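PDB 6A34: putative methylthioribose-1-phosphate isomerase from Pyrococcus horikoshii OT3, which probably interconverts 5-methylthioribose 1-phosphate and 5-methylthioribulose 1-phosphate, an aldose-ketose isomerisation in the methionine salvage pathway. Local coordinates for residues L70-Y73 with A74-K78; L125-I128 with K129-V133; V278-L281 with S282-D285; N348-K351 with L352-N356. One frame throughout, in Å; residues are numbered along the deposited sequence.

Interaction 1. Residues L70-Y73 with A74-K78; sequences LALY and AETSK
The phenol ring of Y73 carries S77 on one face: S77 CB stands over it as a CH-pi contact, 4.0 Å from the ring centroid and 26° off the ring normal, displaced toward the rim. Another ring, that of F85 on helix 82-97, also meets Y73, its plane turned about 30° away. The setting is the C-terminal end of helix 59-76, in the helical N-terminal part of the isomerase, where S77 is the first residue to leave helical angles. Y73 holds CG anti to its own nitrogen (chi1 171°), which carries the ring obliquely forward toward the helix end, where S77 CB lies over it. At the rim S77 OG gives Y73 OH a weak hydrogen bond of 3.3 Å; both hydroxyls have firmer partners, Y73 OH with F85 O and S77 OG with A79 N. A leucine in place of Y73 would probably leave F85 O without this hydroxyl partner and S77 CB without an aromatic face to rest on. Further back, A74 N binds L70 O at 2.8 Å and E75 N binds A71 O at 3.0 Å, both i to i+4 bonds of the regular helix. A71 and A74 pack against helix 125-157, where they meet V133, A136 and I132, while E75 OE1 reaches Y19 OH on strand 17-20. The helix ends on Y73 O, which takes two donors from the same face of its carbonyl plane: S77 N at 2.8 Å, tilted modestly from that plane, and T76 N at 3.3 Å, well above it.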
loop_
_atom_site.group_PDB
_atom_site.type_symbol
_atom_site.label_atom_id
_atom_site.label_comp_id
_atom_site.label_asym_id
_atom_site.label_seq_id
_atom_site.Cartn_x
_atom_site.Cartn_y
_atom_site.Cartn_z
ATOM N N LEU A 70 -2.210 22.075 -31.707
ATOM C CA LEU A 70 -2.792 22.574 -32.951
ATOM C C LEU A 70 -2.799 24.105 -32.996
ATOM O O LEU A 70 -2.604 24.677 -34.038
ATOM C CB LEU A 70 -4.195 21.994 -33.102
ATOM C CG LEU A 70 -4.211 20.472 -33.277
ATOM C CD1 LEU A 70 -5.627 19.958 -33.272
ATOM C CD2 LEU A 70 -3.499 20.066 -34.564
ATOM N N ALA A 71 -3.079 24.754 -31.865
ATOM C CA ALA A 71 -2.989 26.207 -31.755
ATOM C C ALA A 71 -1.571 26.633 -32.148
ATOM O O ALA A 71 -1.397 27.510 -32.988
ATOM C CB ALA A 71 -3.321 26.654 -30.354
ATOM N N LEU A 72 -0.577 25.960 -31.563
ATOM C CA LEU A 72 0.822 26.214 -31.858
ATOM C C LEU A 72 1.049 26.049 -33.368
ATOM O O LEU A 72 1.653 26.915 -34.007
ATOM C CB LEU A 72 1.725 25.286 -31.044
ATOM C CG LEU A 72 3.221 25.463 -31.296
ATOM C CD1 LEU A 72 3.727 26.753 -30.685
ATOM C CD2 LEU A 72 4.018 24.306 -30.740
ATOM N N TYR A 73 0.523 24.968 -33.940
ATOM C CA TYR A 73 0.650 24.748 -35.356
ATOM C C TYR A 73 0.088 25.952 -36.119
ATOM O O TYR A 73 0.706 26.428 -37.077
ATOM C CB TYR A 73 -0.051 23.474 -35.822
ATOM C CG TYR A 73 -0.070 23.417 -37.319
ATOM C CD1 TYR A 73 1.091 23.147 -38.037
ATOM C CD2 TYR A 73 -1.222 23.738 -38.015
ATOM C CE1 TYR A 73 1.104 23.190 -39.428
ATOM C CE2 TYR A 73 -1.226 23.784 -39.400
ATOM C CZ TYR A 73 -0.062 23.512 -40.107
ATOM O OH TYR A 73 -0.116 23.559 -41.463
ATOM N N ALA A 74 -1.097 26.420 -35.715
ATOM C CA ALA A 74 -1.793 27.489 -36.427
ATOM C C ALA A 74 -0.967 28.794 -36.427
ATOM O O ALA A 74 -0.893 29.483 -37.441
ATOM C CB ALA A 74 -3.159 27.693 -35.813
ATOM N N GLU A 75 -0.336 29.130 -35.295
ATOM C CA GLU A 75 0.399 30.395 -35.131
ATOM C C GLU A 75 1.841 30.330 -35.684
ATOM O O GLU A 75 2.506 31.334 -35.760
ATOM C CB GLU A 75 0.358 30.797 -33.653
ATOM C CG GLU A 75 -1.052 31.182 -33.220
ATOM C CD GLU A 75 -1.154 31.933 -31.908
ATOM O OE1 GLU A 75 -0.402 31.594 -30.967
ATOM O OE2 GLU A 75 -1.977 32.872 -31.841
ATOM N N THR A 76 2.283 29.144 -36.097
ATOM C CA THR A 76 3.697 28.779 -36.338
ATOM C C THR A 76 3.869 28.300 -37.787
ATOM O O THR A 76 4.964 28.363 -38.319
ATOM C CB THR A 76 4.105 27.760 -35.258
ATOM O OG1 THR A 76 4.910 28.449 -34.299
ATOM C CG2 THR A 76 4.813 26.522 -35.743
ATOM N N SER A 77 2.784 27.817 -38.409
ATOM C CA SER A 77 2.812 27.251 -39.761
ATOM C C SER A 77 3.412 28.273 -40.732
ATOM O O SER A 77 2.987 29.424 -40.765
ATOM C CB SER A 77 1.447 26.853 -40.232
ATOM O OG SER A 77 1.489 26.394 -41.578
ATOM N N LYS A 78 4.336 27.790 -41.557
ATOM C CA LYS A 78 4.979 28.557 -42.584
ATOM C C LYS A 78 4.188 28.482 -43.894
ATOM O O LYS A 78 4.693 28.936 -44.901
ATOM C CB LYS A 78 6.402 28.030 -42.772
ATOM C CG LYS A 78 7.292 28.117 -41.534
ATOM C CD LYS A 78 7.753 29.521 -41.219
ATOM C CE LYS A 78 8.281 29.700 -39.807
ATOM N NZ LYS A 78 7.352 30.497 -38.965
#

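Interaction 2. Residues L125-I128 with K129-V133; sequences LDEI and KRLIV
E127 and R130 both start with CG anti to the backbone N (chi1 169° and -167°), then bend, E127 at chi2 and R130 at chi3, bringing carboxylate and guanidinium side by side and pointing the same way. This is an i to i+3 salt bridge on the first turns of helix 125-157, the long helix of the N-terminal helical bundle. The grip is side-on and two-pronged: R130 NE meets E127 OE1 at 3.0 Å and R130 NH2 meets E127 OE2 at 3.1 Å. Each oxygen is approached on its syn side and lies near the guanidinium plane, but the nitrogens stand somewhat out of the carboxylate plane, the two flat groups being twisted 35° apart. A glutamine at E127 would probably lose the charge pairing and one of the two acceptors, leaving the guanidinium freer to turn. L131 CD1 lies 3.6 Å from E127 OE2, so an apolar branch flanks the same carboxylate. Toward the protein interior the chemistry changes: I128 CG2 meets I132 CD1 at 4.0 Å, and I132 packs further on F85 and F89 of helix 82-97 and on A74 of helix 59-76. L131 instead leans on L116 of helix 104-119. Along the lysine side, the extended chain of K129 runs past the L125 carbonyl, with K129 CG 3.3 Å from L125 O, the oxygen that K129 N binds at 3.1 Å.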
loop_
_atom_site.group_PDB
_atom_site.type_symbol
_atom_site.label_atom_id
_atom_site.label_comp_id
_atom_site.label_asym_id
_atom_site.label_seq_id
_atom_site.Cartn_x
_atom_site.Cartn_y
_atom_site.Cartn_z
ATOM N N LEU A 125 -8.153 32.111 -44.335
ATOM C CA LEU A 125 -7.149 31.365 -43.608
ATOM C C LEU A 125 -6.847 32.014 -42.247
ATOM O O LEU A 125 -6.591 31.292 -41.279
ATOM C CB LEU A 125 -5.891 31.248 -44.467
ATOM C CG LEU A 125 -4.693 30.646 -43.741
ATOM C CD1 LEU A 125 -5.049 29.265 -43.238
ATOM C CD2 LEU A 125 -3.456 30.599 -44.639
ATOM N N ASP A 126 -6.884 33.354 -42.150
ATOM C CA ASP A 126 -6.649 34.031 -40.838
ATOM C C ASP A 126 -7.772 33.672 -39.842
ATOM O O ASP A 126 -7.532 33.600 -38.644
ATOM C CB ASP A 126 -6.418 35.546 -40.941
ATOM C CG ASP A 126 -7.407 36.372 -41.763
ATOM O OD1 ASP A 126 -8.078 35.837 -42.648
ATOM O OD2 ASP A 126 -7.489 37.566 -41.509
ATOM N N GLU A 127 -8.978 33.435 -40.352
ATOM C CA GLU A 127 -10.147 33.148 -39.533
ATOM C C GLU A 127 -10.096 31.684 -39.066
ATOM O O GLU A 127 -10.540 31.397 -37.975
ATOM C CB GLU A 127 -11.439 33.456 -40.293
ATOM C CG GLU A 127 -12.727 32.961 -39.641
ATOM C CD GLU A 127 -13.155 33.529 -38.294
ATOM O OE1 GLU A 127 -12.557 34.484 -37.834
ATOM O OE2 GLU A 127 -14.117 33.007 -37.713
ATOM N N ILE A 128 -9.582 30.779 -39.898
ATOM C CA ILE A 128 -9.385 29.375 -39.503
ATOM C C ILE A 128 -8.357 29.308 -38.362
ATOM O O ILE A 128 -8.590 28.681 -37.326
ATOM C CB ILE A 128 -8.960 28.507 -40.699
ATOM C CG1 ILE A 128 -10.053 28.432 -41.766
ATOM C CG2 ILE A 128 -8.521 27.121 -40.238
ATOM C CD1 ILE A 128 -9.567 27.886 -43.097
ATOM N N LYS A 129 -7.211 29.955 -38.578
ATOM C CA LYS A 129 -6.204 30.126 -37.539
ATOM C C LYS A 129 -6.855 30.650 -36.256
ATOM O O LYS A 129 -6.638 30.073 -35.174
ATOM C CB LYS A 129 -5.082 31.053 -38.012
ATOM C CG LYS A 129 -4.221 30.482 -39.137
ATOM C CD LYS A 129 -2.951 31.279 -39.424
ATOM C CE LYS A 129 -2.027 30.578 -40.410
ATOM N NZ LYS A 129 -1.049 31.488 -41.054
ATOM N N ARG A 130 -7.622 31.741 -36.367
ATOM C CA ARG A 130 -8.191 32.376 -35.183
ATOM C C ARG A 130 -9.052 31.362 -34.418
ATOM O O ARG A 130 -9.023 31.324 -33.195
ATOM C CB ARG A 130 -9.071 33.585 -35.526
ATOM C CG ARG A 130 -9.435 34.458 -34.328
ATOM C CD ARG A 130 -10.465 35.546 -34.618
ATOM N NE ARG A 130 -11.740 34.982 -35.026
ATOM C CZ ARG A 130 -12.610 34.378 -34.214
ATOM N NH1 ARG A 130 -12.411 34.377 -32.903
ATOM N NH2 ARG A 130 -13.676 33.782 -34.726
ATOM N N LEU A 131 -9.841 30.595 -35.170
ATOM C CA LEU A 131 -10.798 29.660 -34.654
ATOM C C LEU A 131 -10.093 28.516 -33.902
ATOM O O LEU A 131 -10.537 28.131 -32.819
ATOM C CB LEU A 131 -11.631 29.116 -35.811
ATOM C CG LEU A 131 -12.778 30.012 -36.263
ATOM C CD1 LEU A 131 -13.330 29.517 -37.586
ATOM C CD2 LEU A 131 -13.868 30.098 -35.214
ATOM N N ILE A 132 -9.019 27.986 -34.490
ATOM C CA ILE A 132 -8.270 26.903 -33.897
ATOM C C ILE A 132 -7.747 27.335 -32.531
ATOM O O ILE A 132 -7.852 26.587 -31.583
ATOM C CB ILE A 132 -7.090 26.494 -34.792
ATOM C CG1 ILE A 132 -7.560 25.780 -36.056
ATOM C CG2 ILE A 132 -6.080 25.665 -34.008
ATOM C CD1 ILE A 132 -6.484 25.683 -37.103
ATOM N N VAL A 133 -7.127 28.521 -32.477
ATOM C CA VAL A 133 -6.495 28.981 -31.270
ATOM C C VAL A 133 -7.593 29.173 -30.211
ATOM O O VAL A 133 -7.427 28.773 -29.026
ATOM C CB VAL A 133 -5.667 30.264 -31.495
ATOM C CG1 VAL A 133 -5.221 30.896 -30.175
ATOM C CG2 VAL A 133 -4.476 30.019 -32.416
#

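Interaction 3. Residues V278-L281 with S282-D285; sequences VAPL and SSID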
loop_
_atom_site.group_PDB
_atom_site.type_symbol
_atom_site.label_atom_id
_atom_site.label_comp_id
_atom_site.label_asym_id
_atom_site.label_seq_id
_atom_site.Cartn_x
_atom_site.Cartn_y
_atom_site.Cartn_z
ATOM N N VAL A 278 -16.107 12.554 -7.003
ATOM C CA VAL A 278 -16.217 13.834 -7.648
ATOM C C VAL A 278 -15.638 13.671 -9.052
ATOM O O VAL A 278 -14.516 13.136 -9.201
ATOM C CB VAL A 278 -15.516 14.956 -6.851
ATOM C CG1 VAL A 278 -14.093 14.602 -6.440
ATOM C CG2 VAL A 278 -15.519 16.281 -7.607
ATOM N N ALA A 279 -16.419 14.079 -10.065
ATOM C CA ALA A 279 -16.009 14.074 -11.472
ATOM C C ALA A 279 -16.927 14.961 -12.306
ATOM O O ALA A 279 -18.077 15.173 -11.922
ATOM C CB ALA A 279 -16.040 12.689 -12.005
ATOM N N PRO A 280 -16.456 15.474 -13.470
ATOM C CA PRO A 280 -17.309 16.221 -14.394
ATOM C C PRO A 280 -18.256 15.279 -15.138
ATOM O O PRO A 280 -17.987 14.081 -15.188
ATOM C CB PRO A 280 -16.307 16.901 -15.341
ATOM C CG PRO A 280 -15.103 15.990 -15.339
ATOM C CD PRO A 280 -15.087 15.308 -13.984
ATOM N N LEU A 281 -19.349 15.828 -15.692
ATOM C CA LEU A 281 -20.362 15.074 -16.474
ATOM C C LEU A 281 -19.728 14.204 -17.573
ATOM O O LEU A 281 -20.204 13.108 -17.838
ATOM C CB LEU A 281 -21.385 16.041 -17.073
ATOM C CG LEU A 281 -22.770 16.008 -16.422
ATOM C CD1 LEU A 281 -22.676 16.172 -14.918
ATOM C CD2 LEU A 281 -23.673 17.069 -17.021
ATOM N N SER A 282 -18.640 14.675 -18.182
ATOM C CA SER A 282 -18.005 14.007 -19.290
ATOM C C SER A 282 -17.351 12.687 -18.852
ATOM O O SER A 282 -16.939 11.909 -19.705
ATOM C CB SER A 282 -16.996 14.921 -19.951
ATOM O OG SER A 282 -15.965 15.268 -19.042
ATOM N N SER A 283 -17.235 12.444 -17.540
ATOM C CA SER A 283 -16.658 11.183 -17.015
ATOM C C SER A 283 -17.764 10.156 -16.743
ATOM O O SER A 283 -17.476 9.027 -16.386
ATOM C CB SER A 283 -15.839 11.419 -15.761
ATOM O OG SER A 283 -14.849 12.401 -15.992
ATOM N N ILE A 284 -19.029 10.568 -16.878
ATOM C CA ILE A 284 -20.134 9.661 -16.737
ATOM C C ILE A 284 -20.432 9.062 -18.112
ATOM O O ILE A 284 -20.812 9.771 -19.030
ATOM C CB ILE A 284 -21.354 10.364 -16.123
ATOM C CG1 ILE A 284 -21.003 11.051 -14.808
ATOM C CG2 ILE A 284 -22.525 9.411 -15.958
ATOM C CD1 ILE A 284 -22.025 12.063 -14.380
ATOM N N ASP A 285 -20.249 7.744 -18.208
ATOM C CA ASP A 285 -20.495 6.955 -19.388
ATOM C C ASP A 285 -21.858 6.280 -19.226
ATOM O O ASP A 285 -21.964 5.201 -18.636
ATOM C CB ASP A 285 -19.358 5.949 -19.594
ATOM C CG ASP A 285 -19.440 5.096 -20.844
ATOM O OD1 ASP A 285 -20.381 5.288 -21.635
ATOM O OD2 ASP A 285 -18.553 4.230 -21.002
#
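S283 N donates to P280 O at 3.0 Å, and I284 N donates to L281 O at the same length: two successive i to i+3 bonds that wind residues 281-283 into a short 3-10 segment. It follows strand 275-278 of the mostly parallel, Rossmann-like sheet and leads into the short, weakly bonded strand at about 284-285. Both donors stand well above their acceptor's carbonyl plane, 46° out of it at P280 and 55° at L281, in keeping with the tight winding. The proline ring lies beside both serines. S283 OG sits 3.5 Å from P280 CD, placed there by a chi1 of -54° that keeps it beside its own nitrogen, while S282 OG lies 3.9 Å from P280 CG. S283 CB also rests against A279 CB. The S283 side chain is about 7 Å from those of A59, a predicted substrate-binding residue, and D247, the predicted proton donor, so the 3-10 segment borders the probable active site. D337 fixes its start by accepting from L281 N through OD1. The other side is apolar and faces helix 345-354: L281 and I284 meet obliquely there, L281 CD1 lying 4.2 Å from I284 CD1.

Interaction 4. Residues N348-K351 with L352-N356; sequences NLKK and LFEVN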
loop_
_atom_site.group_PDB
_atom_site.type_symbol
_atom_site.label_atom_id
_atom_site.label_comp_id
_atom_site.label_asym_id
_atom_site.label_seq_id
_atom_site.Cartn_x
_atom_site.Cartn_y
_atom_site.Cartn_z
ATOM N N ASN A 348 -31.333 9.634 -10.869
ATOM C CA ASN A 348 -30.883 11.019 -10.721
ATOM C C ASN A 348 -29.794 11.350 -11.735
ATOM O O ASN A 348 -29.702 12.515 -12.111
ATOM C CB ASN A 348 -30.494 11.389 -9.292
ATOM C CG ASN A 348 -31.721 11.466 -8.411
ATOM O OD1 ASN A 348 -32.750 11.953 -8.863
ATOM N ND2 ASN A 348 -31.652 10.927 -7.203
ATOM N N LEU A 349 -29.016 10.357 -12.192
ATOM C CA LEU A 349 -28.002 10.649 -13.196
ATOM C C LEU A 349 -28.689 10.952 -14.527
ATOM O O LEU A 349 -28.280 11.923 -15.172
ATOM C CB LEU A 349 -26.981 9.517 -13.351
ATOM C CG LEU A 349 -25.887 9.498 -12.285
ATOM C CD1 LEU A 349 -25.123 8.183 -12.310
ATOM C CD2 LEU A 349 -24.941 10.671 -12.449
ATOM N N LYS A 350 -29.706 10.154 -14.904
ATOM C CA LYS A 350 -30.361 10.327 -16.206
ATOM C C LYS A 350 -31.149 11.646 -16.203
ATOM O O LYS A 350 -31.156 12.343 -17.221
ATOM C CB LYS A 350 -31.172 9.097 -16.628
ATOM C CG LYS A 350 -32.590 8.985 -16.099
ATOM C CD LYS A 350 -33.500 8.179 -17.015
ATOM C CE LYS A 350 -32.995 6.783 -17.320
ATOM N NZ LYS A 350 -33.913 6.073 -18.243
ATOM N N LYS A 351 -31.716 12.028 -15.053
ATOM C CA LYS A 351 -32.277 13.368 -14.898
ATOM C C LYS A 351 -31.200 14.395 -15.239
ATOM O O LYS A 351 -31.380 15.213 -16.117
ATOM C CB LYS A 351 -32.785 13.651 -13.481
ATOM C CG LYS A 351 -34.226 13.236 -13.204
ATOM C CD LYS A 351 -34.698 13.617 -11.808
ATOM C CE LYS A 351 -35.817 12.736 -11.294
ATOM N NZ LYS A 351 -36.197 13.094 -9.907
ATOM N N LEU A 352 -30.071 14.321 -14.537
ATOM C CA LEU A 352 -29.012 15.316 -14.661
ATOM C C LEU A 352 -28.654 15.543 -16.132
ATOM O O LEU A 352 -28.335 16.666 -16.518
ATOM C CB LEU A 352 -27.780 14.840 -13.888
ATOM C CG LEU A 352 -26.641 15.848 -13.775
ATOM C CD1 LEU A 352 -27.091 17.081 -13.010
ATOM C CD2 LEU A 352 -25.445 15.207 -13.100
ATOM N N PHE A 353 -28.680 14.463 -16.924
ATOM C CA PHE A 353 -28.251 14.498 -18.313
ATOM C C PHE A 353 -29.299 15.186 -19.202
ATOM O O PHE A 353 -28.931 15.882 -20.151
ATOM C CB PHE A 353 -27.892 13.093 -18.801
ATOM C CG PHE A 353 -26.402 12.861 -18.831
ATOM C CD1 PHE A 353 -25.695 12.635 -17.657
ATOM C CD2 PHE A 353 -25.695 12.943 -20.021
ATOM C CE1 PHE A 353 -24.321 12.451 -17.680
ATOM C CE2 PHE A 353 -24.322 12.757 -20.044
ATOM C CZ PHE A 353 -23.636 12.520 -18.874
ATOM N N GLU A 354 -30.585 14.995 -18.893
ATOM C CA GLU A 354 -31.681 15.612 -19.650
ATOM C C GLU A 354 -31.698 17.130 -19.413
ATOM O O GLU A 354 -31.922 17.878 -20.359
ATOM C CB GLU A 354 -33.021 14.942 -19.319
ATOM C CG GLU A 354 -33.342 13.768 -20.244
ATOM C CD GLU A 354 -34.035 12.573 -19.601
ATOM O OE1 GLU A 354 -34.979 12.788 -18.802
ATOM O OE2 GLU A 354 -33.628 11.421 -19.894
ATOM N N VAL A 355 -31.420 17.574 -18.177
ATOM C CA VAL A 355 -31.533 19.001 -17.809
ATOM C C VAL A 355 -30.188 19.740 -17.960
ATOM O O VAL A 355 -30.144 20.937 -17.657
ATOM C CB VAL A 355 -32.131 19.208 -16.395
ATOM C CG1 VAL A 355 -33.462 18.484 -16.221
ATOM C CG2 VAL A 355 -31.169 18.839 -15.272
ATOM N N ASN A 356 -29.116 19.068 -18.425
ATOM C CA ASN A 356 -27.788 19.727 -18.686
ATOM C C ASN A 356 -27.241 19.267 -20.047
ATOM O O ASN A 356 -26.052 18.947 -20.169
ATOM C CB ASN A 356 -26.740 19.461 -17.588
ATOM C CG ASN A 356 -26.970 20.221 -16.294
ATOM O OD1 ASN A 356 -27.351 19.630 -15.285
ATOM N ND2 ASN A 356 -26.722 21.525 -16.297
#
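L352 N binds N348 O at 3.0 Å, and V355 N binds K351 O at 3.1 Å; between them F353 N bonds to L349 O and E354 N to K350 O. These i to i+4 bonds build the last turns of helix 345-354, close to the end of the modelled chain. Side chains add contacts mainly with backbone carbonyls. F353 turns a ring edge to the preceding turn, its CD1 3.7 Å from L349 O, which lies near the ring plane. L352 CB rests 3.2 Å from the same oxygen. The E354 chain bends at chi2 (143°), bringing its carboxylate back near the K350 carbonyl, without a bond. K350 NZ stays 5.6 Å from E354 OE2, so the opposite charges may attract through space but form no salt bridge. K350, K351 and E354 are all exposed. One step further out, N348 ND2 anchors the helix by donating to W342 O. The buried L349, with L352 and F353, makes the inner side: L349 and L352 pack on V341 of strand 339-341, the antiparallel edge strand of the main sheet within this chain, and L349 and F353 reach I284 of strand 284-285 and M286 beyond it.

How the interactions relate
The four contacts form two separate pairs. Interactions 1 and 2 belong to neighbouring helices of the N-terminal bundle and touch directly, A74 O lying 3.4 Å from K129 CE. Interactions 3 and 4 meet mainly through leucine, isoleucine and phenylalanine side chains, with L281 CD1 3.5 Å from L352 CD2. Interaction 3 lies nearest the chain's centre, about 11 Å from it, and it alone borders the predicted catalytic residues. Interaction 4 is a surface contact, whereas interactions 1 to 3 are partly buried. Their chemistry differs accordingly: a helix end with a serine CH-pi contact on a tyrosine ring in 1, a surface ion pair in 2, a 3-10 segment in 3 and chiefly backbone bonding in 4.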